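Long-range contacts in fiber protein (Duck adenovirus 1, PDB 6ITX), which serves in attachment of the virus to host cells, this chain being mainly its C-terminal head domain, which probably carries the receptor-binding surface: residues A[115-120]-A[213-218]; A[159-164]-A[265-270]; A[108-113]-A[179-184]; A[196-201]-A[259-264]. One frame throughout, in Å; residues are numbered along the deposited sequence.

Contact 1: residues A[115-120]-A[213-218]; sequences PQNKAA and TGNFYK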
loop_
_atom_site.group_PDB
_atom_site.type_symbol
_atom_site.label_atom_id
_atom_site.label_comp_id
_atom_site.label_asym_id
_atom_site.label_seq_id
_atom_site.Cartn_x
_atom_site.Cartn_y
_atom_site.Cartn_z
ATOM N N PRO A 115 -10.251 21.306 -10.534
ATOM C CA PRO A 115 -11.586 21.736 -10.093
ATOM C C PRO A 115 -12.097 22.953 -10.858
ATOM O O PRO A 115 -11.332 23.778 -11.351
ATOM C CB PRO A 115 -11.367 22.074 -8.616
ATOM C CG PRO A 115 -10.252 21.223 -8.219
ATOM C CD PRO A 115 -9.338 21.132 -9.391
ATOM N N GLN A 116 -13.422 23.070 -10.925
ATOM C CA GLN A 116 -14.085 24.261 -11.461
ATOM C C GLN A 116 -13.598 24.603 -12.864
ATOM O O GLN A 116 -13.323 25.763 -13.188
ATOM C CB GLN A 116 -13.923 25.460 -10.524
ATOM C CG GLN A 116 -13.912 25.122 -9.040
ATOM C CD GLN A 116 -13.741 26.358 -8.167
ATOM O OE1 GLN A 116 -14.714 27.052 -7.863
ATOM N NE2 GLN A 116 -12.492 26.653 -7.778
ATOM N N ASN A 117 -13.490 23.564 -13.694
ATOM C CA ASN A 117 -13.278 23.720 -15.136
ATOM C C ASN A 117 -11.956 24.435 -15.441
ATOM O O ASN A 117 -11.842 25.194 -16.403
ATOM C CB ASN A 117 -14.479 24.435 -15.773
ATOM C CG ASN A 117 -14.407 24.485 -17.302
ATOM O OD1 ASN A 117 -14.918 25.431 -17.920
ATOM N ND2 ASN A 117 -13.759 23.477 -17.917
ATOM N N LYS A 118 -10.931 24.182 -14.624
ATOM C CA LYS A 118 -9.570 24.591 -14.947
ATOM C C LYS A 118 -8.740 23.366 -15.304
ATOM O O LYS A 118 -9.190 22.216 -15.198
ATOM C CB LYS A 118 -8.933 25.373 -13.802
ATOM C CG LYS A 118 -9.820 26.480 -13.253
ATOM C CD LYS A 118 -9.033 27.447 -12.393
ATOM C CE LYS A 118 -9.904 28.189 -11.365
ATOM N NZ LYS A 118 -9.090 28.712 -10.189
ATOM N N ALA A 119 -7.520 23.622 -15.767
ATOM C CA ALA A 119 -6.656 22.540 -16.216
ATOM C C ALA A 119 -5.202 22.897 -15.957
ATOM O O ALA A 119 -4.860 24.030 -15.597
ATOM C CB ALA A 119 -6.862 22.225 -17.698
ATOM N N ALA A 120 -4.343 21.903 -16.158
ATOM C CA ALA A 120 -2.912 22.082 -16.002
ATOM C C ALA A 120 -2.197 21.131 -16.944
ATOM O O ALA A 120 -2.729 20.084 -17.337
ATOM C CB ALA A 120 -2.472 21.844 -14.554
ATOM N N THR A 213 -14.346 16.226 -22.623
ATOM C CA THR A 213 -13.868 17.600 -22.622
ATOM C C THR A 213 -12.943 17.878 -21.432
ATOM O O THR A 213 -12.717 17.038 -20.549
ATOM C CB THR A 213 -15.045 18.572 -22.607
ATOM O OG1 THR A 213 -15.779 18.381 -21.388
ATOM C CG2 THR A 213 -15.958 18.358 -23.839
ATOM N N GLY A 214 -12.421 19.106 -21.399
ATOM C CA GLY A 214 -11.374 19.478 -20.466
ATOM C C GLY A 214 -11.801 19.626 -19.026
ATOM O O GLY A 214 -10.953 19.910 -18.176
ATOM N N ASN A 215 -13.083 19.478 -18.715
ATOM C CA ASN A 215 -13.520 19.477 -17.330
ATOM C C ASN A 215 -13.889 18.066 -16.875
ATOM O O ASN A 215 -14.814 17.879 -16.086
ATOM C CB ASN A 215 -14.679 20.456 -17.117
ATOM C CG ASN A 215 -15.904 20.127 -17.966
ATOM O OD1 ASN A 215 -15.838 19.337 -18.921
ATOM N ND2 ASN A 215 -17.037 20.732 -17.612
ATOM N N PHE A 216 -13.165 17.072 -17.347
ATOM C CA PHE A 216 -13.467 15.728 -16.865
ATOM C C PHE A 216 -13.038 15.498 -15.423
ATOM O O PHE A 216 -13.063 14.352 -14.937
ATOM C CB PHE A 216 -12.806 14.676 -17.759
ATOM C CG PHE A 216 -11.295 14.698 -17.725
ATOM C CD1 PHE A 216 -10.597 14.032 -16.735
ATOM C CD2 PHE A 216 -10.576 15.356 -18.710
ATOM C CE1 PHE A 216 -9.201 14.038 -16.707
ATOM C CE2 PHE A 216 -9.186 15.352 -18.700
ATOM C CZ PHE A 216 -8.501 14.692 -17.690
ATOM N N TYR A 217 -12.604 16.534 -14.724
ATOM C CA TYR A 217 -12.137 16.351 -13.366
ATOM C C TYR A 217 -13.274 15.822 -12.496
ATOM O O TYR A 217 -14.393 16.335 -12.549
ATOM C CB TYR A 217 -11.612 17.679 -12.828
ATOM C CG TYR A 217 -11.342 17.624 -11.352
ATOM C CD1 TYR A 217 -10.146 17.109 -10.879
ATOM C CD2 TYR A 217 -12.287 18.056 -10.420
ATOM C CE1 TYR A 217 -9.891 17.034 -9.534
ATOM C CE2 TYR A 217 -12.031 17.983 -9.068
ATOM C CZ TYR A 217 -10.839 17.469 -8.637
ATOM O OH TYR A 217 -10.586 17.395 -7.303
ATOM N N LYS A 218 -12.983 14.779 -11.714
ATOM C CA LYS A 218 -13.914 14.201 -10.749
ATOM C C LYS A 218 -13.257 14.249 -9.375
ATOM O O LYS A 218 -12.167 13.700 -9.198
ATOM C CB LYS A 218 -14.285 12.757 -11.119
ATOM C CG LYS A 218 -15.174 12.610 -12.373
ATOM C CD LYS A 218 -16.628 12.982 -12.113
ATOM C CE LYS A 218 -17.525 12.613 -13.292
ATOM N NZ LYS A 218 -18.947 12.298 -12.881
#
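P115 and N117, at the turn between strands 110-114 and 118-131, meet G214, N215 and Y217 of the loop after strand 208-210, burying 243 Å² in all at the protein surface. T213 opens a type I turn that ends at F216; its OG1 donates to N215 OD1 at 2.6 Å, nearly in line with the amide C=O, which probably helps hold the amide of N215. The backbone of G214 passes at the edge of N117 and K118, and its O is hydrogen-bonded to S113 OG. N215 carries the next touch: its CB lies 3.3 Å from N117 ND2, a packing contact in which the two amide planes are turned 58° apart. Q116 and N117 both have left-handed backbones, as a tight turn allows, and CG of N117, anti to the backbone N (chi1 -173°), brings its amide to N215. The side chain of F216 packs on F111 and S113. Y217 ends the walk with an apolar CH-pi contact: P115 CD sits 4.0 Å from the centroid of the phenol ring and 10° off its normal, while P115 CG approaches Y217 CE2 at 3.8 Å. Y217 OH, at the far end of the ring, is hydrogen-bonded to E219. Together these contacts fasten the tip of the hairpin 110-114/118-131 to the 213-218 loop, whose Y217 packs on R160 of strand 160-165 and on Y264 and V266 of strand 262-271.

Contact 2: residues A[159-164]-A[265-270]; sequences IRFGLV and MVFVIT
F161 and F267 form a hydrogen-bonded antiparallel pair whose side chains fill the densely packed face of two neighbouring strands. Their rings are nearly parallel, 9° apart, but displaced along their planes, with little ring-on-ring overlap and centroids 4.7 Å apart. It is F267 CB that covers the F161 ring, 3.8 Å from the centroid, because F161 holds CG between its backbone N and carbonyl carbon (chi1 61°). L163 CD1 adds to this side at 3.5 Å from F267 CE1. The backbone evidence is equally firm here: F267 N donates to F161 O at 2.8 Å and 170°, and L163 and M265 exchange a bond in each direction. On the other face G162 and V266 are buried, but the R160-V268 end is partly exposed. R160 runs alongside V268, bent at chi3, and V268 CG1 lies over one face of the guanidinium, 3.5 Å from R160 NH1; E219 receives R160 NE in a salt bridge. At the 159/269 end I159 N to I269 O is weak at 3.4 Å, though I269 N to I159 O is sound at 3.0 Å. Strand 160-165 joins one edge of strand 262-271 and strand 241-253 the other, while I139 and I141 of strand 134-144 and F289 and I294 of strand 288-299 cover the phenylalanine face.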
loop_
_atom_site.group_PDB
_atom_site.type_symbol
_atom_site.label_atom_id
_atom_site.label_comp_id
_atom_site.label_asym_id
_atom_site.label_seq_id
_atom_site.Cartn_x
_atom_site.Cartn_y
_atom_site.Cartn_z
ATOM N N ILE A 159 -4.518 22.122 -3.811
ATOM C CA ILE A 159 -3.976 21.647 -5.115
ATOM C C ILE A 159 -4.471 20.267 -5.524
ATOM O O ILE A 159 -3.966 19.261 -5.037
ATOM C CB ILE A 159 -2.427 21.587 -5.157
ATOM C CG1 ILE A 159 -1.762 22.933 -4.927
ATOM C CG2 ILE A 159 -1.943 21.078 -6.516
ATOM C CD1 ILE A 159 -0.230 22.801 -4.873
ATOM N N ARG A 160 -5.425 20.220 -6.453
ATOM C CA ARG A 160 -6.130 18.998 -6.819
ATOM C C ARG A 160 -6.131 18.852 -8.323
ATOM O O ARG A 160 -6.366 19.827 -9.036
ATOM C CB ARG A 160 -7.566 19.034 -6.311
ATOM C CG ARG A 160 -7.675 19.646 -4.947
ATOM C CD ARG A 160 -9.077 19.723 -4.494
ATOM N NE ARG A 160 -9.359 18.606 -3.607
ATOM C CZ ARG A 160 -9.624 18.730 -2.312
ATOM N NH1 ARG A 160 -9.859 17.635 -1.592
ATOM N NH2 ARG A 160 -9.658 19.940 -1.741
ATOM N N PHE A 161 -5.864 17.646 -8.811
ATOM C CA PHE A 161 -5.872 17.447 -10.253
ATOM C C PHE A 161 -6.130 15.979 -10.581
ATOM O O PHE A 161 -5.813 15.081 -9.794
ATOM C CB PHE A 161 -4.570 17.946 -10.888
ATOM C CG PHE A 161 -3.321 17.241 -10.409
ATOM C CD1 PHE A 161 -2.607 17.726 -9.324
ATOM C CD2 PHE A 161 -2.829 16.125 -11.087
ATOM C CE1 PHE A 161 -1.433 17.088 -8.893
ATOM C CE2 PHE A 161 -1.652 15.479 -10.674
ATOM C CZ PHE A 161 -0.957 15.956 -9.579
ATOM N N GLY A 162 -6.733 15.753 -11.741
ATOM C CA GLY A 162 -7.101 14.418 -12.195
ATOM C C GLY A 162 -6.352 14.060 -13.467
ATOM O O GLY A 162 -6.163 14.903 -14.348
ATOM N N LEU A 163 -5.936 12.806 -13.556
ATOM C CA LEU A 163 -5.203 12.292 -14.702
ATOM C C LEU A 163 -5.838 10.986 -15.122
ATOM O O LEU A 163 -6.470 10.298 -14.324
ATOM C CB LEU A 163 -3.737 12.014 -14.375
ATOM C CG LEU A 163 -2.913 13.198 -13.902
ATOM C CD1 LEU A 163 -1.691 12.666 -13.206
ATOM C CD2 LEU A 163 -2.531 14.072 -15.099
ATOM N N VAL A 164 -5.644 10.620 -16.371
ATOM C CA VAL A 164 -6.055 9.309 -16.829
ATOM C C VAL A 164 -4.824 8.596 -17.339
ATOM O O VAL A 164 -3.974 9.204 -18.000
ATOM C CB VAL A 164 -7.155 9.387 -17.911
ATOM C CG1 VAL A 164 -7.598 7.999 -18.331
ATOM C CG2 VAL A 164 -8.354 10.211 -17.394
ATOM N N MET A 265 -6.988 8.922 -11.785
ATOM C CA MET A 265 -6.176 9.190 -10.611
ATOM C C MET A 265 -6.346 10.646 -10.259
ATOM O O MET A 265 -5.985 11.513 -11.057
ATOM C CB MET A 265 -4.716 8.876 -10.883
ATOM C CG MET A 265 -4.543 7.446 -11.311
ATOM S SD MET A 265 -2.850 6.954 -11.200
ATOM C CE MET A 265 -3.048 5.370 -10.465
ATOM N N VAL A 266 -6.918 10.926 -9.095
ATOM C CA VAL A 266 -7.027 12.297 -8.622
ATOM C C VAL A 266 -6.060 12.471 -7.461
ATOM O O VAL A 266 -5.990 11.616 -6.567
ATOM C CB VAL A 266 -8.474 12.668 -8.248
ATOM C CG1 VAL A 266 -9.088 11.638 -7.337
ATOM C CG2 VAL A 266 -8.507 14.055 -7.629
ATOM N N PHE A 267 -5.270 13.539 -7.520
ATOM C CA PHE A 267 -4.259 13.869 -6.522
ATOM C C PHE A 267 -4.753 15.053 -5.712
ATOM O O PHE A 267 -5.207 16.049 -6.288
ATOM C CB PHE A 267 -2.931 14.251 -7.178
ATOM C CG PHE A 267 -2.280 13.144 -7.934
ATOM C CD1 PHE A 267 -2.782 12.727 -9.144
ATOM C CD2 PHE A 267 -1.150 12.528 -7.435
ATOM C CE1 PHE A 267 -2.174 11.712 -9.834
ATOM C CE2 PHE A 267 -0.540 11.501 -8.115
ATOM C CZ PHE A 267 -1.044 11.093 -9.318
ATOM N N VAL A 268 -4.660 14.956 -4.390
ATOM C CA VAL A 268 -4.921 16.088 -3.501
ATOM C C VAL A 268 -3.669 16.305 -2.664
ATOM O O VAL A 268 -3.178 15.371 -2.015
ATOM C CB VAL A 268 -6.149 15.857 -2.608
ATOM C CG1 VAL A 268 -6.390 17.050 -1.704
ATOM C CG2 VAL A 268 -7.355 15.602 -3.460
ATOM N N ILE A 269 -3.150 17.526 -2.692
ATOM C CA ILE A 269 -1.871 17.876 -2.087
ATOM C C ILE A 269 -2.122 19.109 -1.235
ATOM O O ILE A 269 -2.790 20.046 -1.694
ATOM C CB ILE A 269 -0.802 18.144 -3.171
ATOM C CG1 ILE A 269 -0.347 16.836 -3.837
ATOM C CG2 ILE A 269 0.380 18.916 -2.615
ATOM C CD1 ILE A 269 0.536 17.056 -5.095
ATOM N N THR A 270 -1.621 19.111 -0.000
ATOM C CA THR A 270 -1.933 20.187 0.935
ATOM C C THR A 270 -0.680 20.928 1.405
ATOM O O THR A 270 0.436 20.408 1.379
ATOM C CB THR A 270 -2.690 19.662 2.156
ATOM O OG1 THR A 270 -1.922 18.623 2.788
ATOM C CG2 THR A 270 -4.056 19.144 1.744
#

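Contact 3: residues A[108-113]-A[179-184]; sequences YEIFAS and GWPAPV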
loop_
_atom_site.group_PDB
_atom_site.type_symbol
_atom_site.label_atom_id
_atom_site.label_comp_id
_atom_site.label_asym_id
_atom_site.label_seq_id
_atom_site.Cartn_x
_atom_site.Cartn_y
_atom_site.Cartn_z
ATOM N N TYR A 108 6.313 19.848 -20.186
ATOM C CA TYR A 108 5.090 19.525 -19.451
ATOM C C TYR A 108 3.953 19.444 -20.468
ATOM O O TYR A 108 3.262 20.429 -20.746
ATOM C CB TYR A 108 4.824 20.583 -18.335
ATOM C CG TYR A 108 6.004 20.741 -17.395
ATOM C CD1 TYR A 108 7.055 21.597 -17.712
ATOM C CD2 TYR A 108 6.094 20.000 -16.219
ATOM C CE1 TYR A 108 8.148 21.727 -16.881
ATOM C CE2 TYR A 108 7.192 20.133 -15.371
ATOM C CZ TYR A 108 8.217 20.997 -15.719
ATOM O OH TYR A 108 9.320 21.145 -14.909
ATOM N N GLU A 109 3.755 18.247 -21.021
ATOM C CA GLU A 109 2.793 18.027 -22.097
ATOM C C GLU A 109 1.710 17.008 -21.726
ATOM O O GLU A 109 1.012 16.485 -22.611
ATOM C CB GLU A 109 3.541 17.599 -23.363
ATOM C CG GLU A 109 4.374 18.722 -23.976
ATOM C CD GLU A 109 5.684 18.238 -24.573
ATOM O OE1 GLU A 109 5.928 17.000 -24.645
ATOM O OE2 GLU A 109 6.478 19.118 -24.979
ATOM N N ILE A 110 1.554 16.720 -20.432
ATOM C CA ILE A 110 0.562 15.779 -19.923
ATOM C C ILE A 110 -0.588 16.595 -19.360
ATOM O O ILE A 110 -0.356 17.573 -18.640
ATOM C CB ILE A 110 1.186 14.865 -18.858
ATOM C CG1 ILE A 110 2.401 14.156 -19.456
ATOM C CG2 ILE A 110 0.179 13.873 -18.326
ATOM C CD1 ILE A 110 2.065 13.320 -20.651
ATOM N N PHE A 111 -1.828 16.223 -19.708
ATOM C CA PHE A 111 -2.992 17.051 -19.397
ATOM C C PHE A 111 -3.644 16.597 -18.101
ATOM O O PHE A 111 -4.002 15.427 -17.965
ATOM C CB PHE A 111 -4.013 17.006 -20.531
ATOM C CG PHE A 111 -5.144 18.005 -20.384
ATOM C CD1 PHE A 111 -6.282 17.691 -19.646
ATOM C CD2 PHE A 111 -5.087 19.241 -21.009
ATOM C CE1 PHE A 111 -7.334 18.616 -19.509
ATOM C CE2 PHE A 111 -6.133 20.166 -20.883
ATOM C CZ PHE A 111 -7.252 19.856 -20.140
ATOM N N ALA A 112 -3.817 17.530 -17.167
ATOM C CA ALA A 112 -4.490 17.281 -15.900
ATOM C C ALA A 112 -5.703 18.183 -15.803
ATOM O O ALA A 112 -5.587 19.400 -15.987
ATOM C CB ALA A 112 -3.573 17.549 -14.698
ATOM N N SER A 113 -6.858 17.598 -15.498
ATOM C CA SER A 113 -8.059 18.391 -15.284
ATOM C C SER A 113 -8.175 18.752 -13.804
ATOM O O SER A 113 -7.848 17.947 -12.930
ATOM C CB SER A 113 -9.295 17.636 -15.773
ATOM O OG SER A 113 -10.468 18.410 -15.576
ATOM N N GLY A 179 -3.169 12.484 -22.589
ATOM C CA GLY A 179 -2.201 12.587 -23.664
ATOM C C GLY A 179 -0.861 11.949 -23.389
ATOM O O GLY A 179 0.164 12.501 -23.784
ATOM N N TRP A 180 -0.832 10.809 -22.709
ATOM C CA TRP A 180 0.447 10.152 -22.479
ATOM C C TRP A 180 0.987 9.661 -23.814
ATOM O O TRP A 180 0.225 9.465 -24.759
ATOM C CB TRP A 180 0.313 8.978 -21.503
ATOM C CG TRP A 180 -0.004 9.380 -20.070
ATOM C CD1 TRP A 180 -1.236 9.547 -19.537
ATOM C CD2 TRP A 180 0.932 9.654 -19.006
ATOM N NE1 TRP A 180 -1.145 9.912 -18.209
ATOM C CE2 TRP A 180 0.177 9.985 -17.861
ATOM C CE3 TRP A 180 2.335 9.658 -18.915
ATOM C CZ2 TRP A 180 0.771 10.308 -16.633
ATOM C CZ3 TRP A 180 2.929 9.991 -17.698
ATOM C CH2 TRP A 180 2.144 10.313 -16.574
ATOM N N PRO A 181 2.302 9.524 -23.944
ATOM C CA PRO A 181 2.849 8.841 -25.125
ATOM C C PRO A 181 2.417 7.384 -25.132
ATOM O O PRO A 181 1.783 6.886 -24.198
ATOM C CB PRO A 181 4.367 8.979 -24.958
ATOM C CG PRO A 181 4.533 10.184 -24.082
ATOM C CD PRO A 181 3.363 10.130 -23.118
ATOM N N ALA A 182 2.746 6.696 -26.218
ATOM C CA ALA A 182 2.545 5.259 -26.252
ATOM C C ALA A 182 3.258 4.628 -25.057
ATOM O O ALA A 182 4.260 5.153 -24.573
ATOM C CB ALA A 182 3.089 4.672 -27.551
ATOM N N PRO A 183 2.758 3.518 -24.538
ATOM C CA PRO A 183 3.554 2.790 -23.553
ATOM C C PRO A 183 4.812 2.252 -24.221
ATOM O O PRO A 183 4.936 2.228 -25.448
ATOM C CB PRO A 183 2.623 1.661 -23.080
ATOM C CG PRO A 183 1.283 1.947 -23.680
ATOM C CD PRO A 183 1.521 2.806 -24.890
ATOM N N VAL A 184 5.768 1.851 -23.394
ATOM C CA VAL A 184 7.007 1.233 -23.846
ATOM C C VAL A 184 7.055 -0.102 -23.136
ATOM O O VAL A 184 7.136 -0.150 -21.902
ATOM C CB VAL A 184 8.252 2.079 -23.520
ATOM C CG1 VAL A 184 9.507 1.249 -23.679
ATOM C CG2 VAL A 184 8.313 3.335 -24.380
#
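A classic beta bulge, formed by E109 and I110 opposite V122, begins strand 110-114, and I110 of this bulge packs on W180 in the loop between strands 160-165 and 184-187. The evidence is a CH-pi contact: I110 CG2 stands 4.2 Å from the centroid of the six-membered ring of W180, 21° off its normal, displaced toward the rim. The nearest ring atom is W180 CE2, 3.9 Å from that methyl. With CG2 anti to the backbone N and chi2 at -59°, isoleucine sends its other arm along the loop: I110 CD1 comes 3.8 Å from G179 O and 4.2 Å from P181 CD. The branching of I110 thus lets CG2 serve the indole face and CD1 the loop backbone. The side chains of I110 and W180 cross at about a right angle. G179 makes this close passage with a left-handed backbone (phi 72°). W180 starts its side chain away from 108-113, yet its indole presents a face to I110 CG2. The indole nitrogen makes a weak hydrogen bond to V164 O. In the fold, W180 packs against I110 and touches V126 of strand 118-131, L165 of strand 160-165 and M99 of strand 95-100.

Contact 4: residues A[196-201]-A[259-264]; sequences FAANAI and TLNAIY
A198 O takes two donors, N261 ND2 at 3.0 Å and a water at 2.8 Å. The amide approaches from well above the carbonyl plane, 52° out of it, with a C=O...N angle of 127°, so no lone-pair direction is met. The same water accepts from N261 N at 2.8 Å, tying that residue's backbone to the same oxygen. In return A198 N donates to N261 O at 3.2 Å, so N261 holds both polar backbone atoms of A198. A second water donates to A200 O and accepts from N261 ND2, 3.1 Å away, while N261 OD1 is taken by R207; the buried amide therefore has partners at both ends. Apolar contact fills in around these bonds where A198 CB lies 3.7 Å from N261 CB. I263 CD1 makes van der Waals contact with F196 O at 3.8 Å, an oxygen hydrogen-bonded to Y298 OH. The side chain of N199 leaves the backbone on the side away from 259-264 and acts as N-cap of the short helix 200-203, its OD1 accepting from S202 N; it is about 4 Å from the bound glutamine between nearest atoms. The contact thus joins the start of that helix to the start of strand 262-271, with P250 of strand 241-253 against A198, and V299 and Y298 of strand 288-299 against N199 and I263.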
loop_
_atom_site.group_PDB
_atom_site.type_symbol
_atom_site.label_atom_id
_atom_site.label_comp_id
_atom_site.label_asym_id
_atom_site.label_seq_id
_atom_site.Cartn_x
_atom_site.Cartn_y
_atom_site.Cartn_z
ATOM N N PHE A 196 -2.880 -4.389 -18.807
ATOM C CA PHE A 196 -2.887 -3.329 -17.815
ATOM C C PHE A 196 -4.133 -2.453 -17.906
ATOM O O PHE A 196 -4.163 -1.360 -17.328
ATOM C CB PHE A 196 -1.632 -2.466 -17.959
ATOM C CG PHE A 196 -0.348 -3.187 -17.662
ATOM C CD1 PHE A 196 0.301 -3.905 -18.655
ATOM C CD2 PHE A 196 0.232 -3.107 -16.403
ATOM C CE1 PHE A 196 1.488 -4.545 -18.404
ATOM C CE2 PHE A 196 1.419 -3.755 -16.134
ATOM C CZ PHE A 196 2.053 -4.475 -17.145
ATOM N N ALA A 197 -5.149 -2.877 -18.637
ATOM C CA ALA A 197 -6.459 -2.299 -18.416
ATOM C C ALA A 197 -7.043 -2.878 -17.130
ATOM O O ALA A 197 -6.729 -4.006 -16.734
ATOM C CB ALA A 197 -7.380 -2.586 -19.599
ATOM N N ALA A 198 -7.888 -2.098 -16.468
ATOM C CA ALA A 198 -8.439 -2.553 -15.196
ATOM C C ALA A 198 -9.454 -3.677 -15.418
ATOM O O ALA A 198 -10.272 -3.622 -16.342
ATOM C CB ALA A 198 -9.072 -1.384 -14.445
ATOM N N ASN A 199 -9.401 -4.693 -14.551
ATOM C CA ASN A 199 -10.197 -5.907 -14.735
ATOM C C ASN A 199 -11.658 -5.591 -15.026
ATOM O O ASN A 199 -12.271 -4.761 -14.354
ATOM C CB ASN A 199 -10.111 -6.791 -13.492
ATOM C CG ASN A 199 -10.924 -8.075 -13.638
ATOM O OD1 ASN A 199 -12.089 -8.162 -13.219
ATOM N ND2 ASN A 199 -10.307 -9.081 -14.243
ATOM N N ALA A 200 -12.223 -6.280 -16.018
ATOM C CA ALA A 200 -13.598 -5.975 -16.422
ATOM C C ALA A 200 -14.615 -6.445 -15.383
ATOM O O ALA A 200 -15.526 -5.691 -15.022
ATOM C CB ALA A 200 -13.905 -6.576 -17.792
ATOM N N ILE A 201 -14.485 -7.680 -14.883
ATOM C CA ILE A 201 -15.472 -8.172 -13.922
ATOM C C ILE A 201 -15.457 -7.308 -12.665
ATOM O O ILE A 201 -16.481 -6.755 -12.252
ATOM C CB ILE A 201 -15.224 -9.649 -13.574
ATOM C CG1 ILE A 201 -15.814 -10.598 -14.623
ATOM C CG2 ILE A 201 -15.886 -9.987 -12.260
ATOM C CD1 ILE A 201 -14.977 -10.785 -15.804
ATOM N N THR A 259 -14.189 -1.673 -25.233
ATOM C CA THR A 259 -14.840 -2.016 -23.967
ATOM C C THR A 259 -13.927 -1.841 -22.724
ATOM O O THR A 259 -14.346 -2.197 -21.613
ATOM C CB THR A 259 -15.344 -3.472 -24.056
ATOM O OG1 THR A 259 -15.682 -3.971 -22.752
ATOM C CG2 THR A 259 -14.276 -4.374 -24.685
ATOM N N LEU A 260 -12.719 -1.293 -22.882
ATOM C CA LEU A 260 -11.663 -1.428 -21.888
ATOM C C LEU A 260 -11.711 -0.326 -20.834
ATOM O O LEU A 260 -12.191 0.785 -21.083
ATOM C CB LEU A 260 -10.299 -1.394 -22.567
ATOM C CG LEU A 260 -9.968 -2.552 -23.493
ATOM C CD1 LEU A 260 -8.464 -2.588 -23.721
ATOM C CD2 LEU A 260 -10.480 -3.860 -22.895
ATOM N N ASN A 261 -11.162 -0.638 -19.654
ATOM C CA ASN A 261 -11.146 0.265 -18.505
ATOM C C ASN A 261 -9.795 0.968 -18.422
ATOM O O ASN A 261 -8.750 0.308 -18.362
ATOM C CB ASN A 261 -11.392 -0.492 -17.197
ATOM C CG ASN A 261 -12.790 -1.058 -17.085
ATOM O OD1 ASN A 261 -13.753 -0.504 -17.607
ATOM N ND2 ASN A 261 -12.907 -2.163 -16.371
ATOM N N ALA A 262 -9.814 2.297 -18.387
ATOM C CA ALA A 262 -8.601 3.037 -18.088
ATOM C C ALA A 262 -8.555 3.261 -16.580
ATOM O O ALA A 262 -9.431 2.791 -15.851
ATOM C CB ALA A 262 -8.558 4.343 -18.880
ATOM N N ILE A 263 -7.536 3.977 -16.093
ATOM C CA ILE A 263 -7.407 4.275 -14.668
ATOM C C ILE A 263 -7.437 5.785 -14.465
ATOM O O ILE A 263 -6.615 6.508 -15.042
ATOM C CB ILE A 263 -6.127 3.685 -14.065
ATOM C CG1 ILE A 263 -6.154 2.167 -14.154
ATOM C CG2 ILE A 263 -6.001 4.089 -12.624
ATOM C CD1 ILE A 263 -5.293 1.656 -15.287
ATOM N N TYR A 264 -8.386 6.254 -13.644
ATOM C CA TYR A 264 -8.454 7.646 -13.214
ATOM C C TYR A 264 -7.702 7.816 -11.903
ATOM O O TYR A 264 -7.759 6.960 -11.015
ATOM C CB TYR A 264 -9.909 8.096 -13.033
ATOM C CG TYR A 264 -10.094 9.540 -12.589
ATOM C CD1 TYR A 264 -9.740 10.605 -13.424
ATOM C CD2 TYR A 264 -10.647 9.843 -11.350
ATOM C CE1 TYR A 264 -9.920 11.931 -13.031
ATOM C CE2 TYR A 264 -10.844 11.176 -10.947
ATOM C CZ TYR A 264 -10.474 12.218 -11.790
ATOM O OH TYR A 264 -10.657 13.543 -11.394
HETATM O O HOH W 1 -11.006 -3.354 -19.011
HETATM O O HOH W 2 -15.778 -3.252 -16.382
#

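How the contacts relate
Contacts 1, 2 and 3 meet around strand 160-165. The centres of contacts 1 and 2 are about 11 Å apart, and Y217 OH lies 3.6 Å from R160 CB; E219 serves both residues. Contact 3 joins contact 1 through a probable hydrogen bond between A120 O and A112 N (2.8 Å), and contact 2 through another probable hydrogen bond, between G162 N and S113 O (2.7 Å). Contact 4 continues the strand of contact 2, their centres about 20 Å apart, and returns to contact 1 through a probable hydrogen bond between K218 N and Y264 OH (2.7 Å). Only contact 4 touches the glutamine, whose pocket includes G133, V299, G300 and A301.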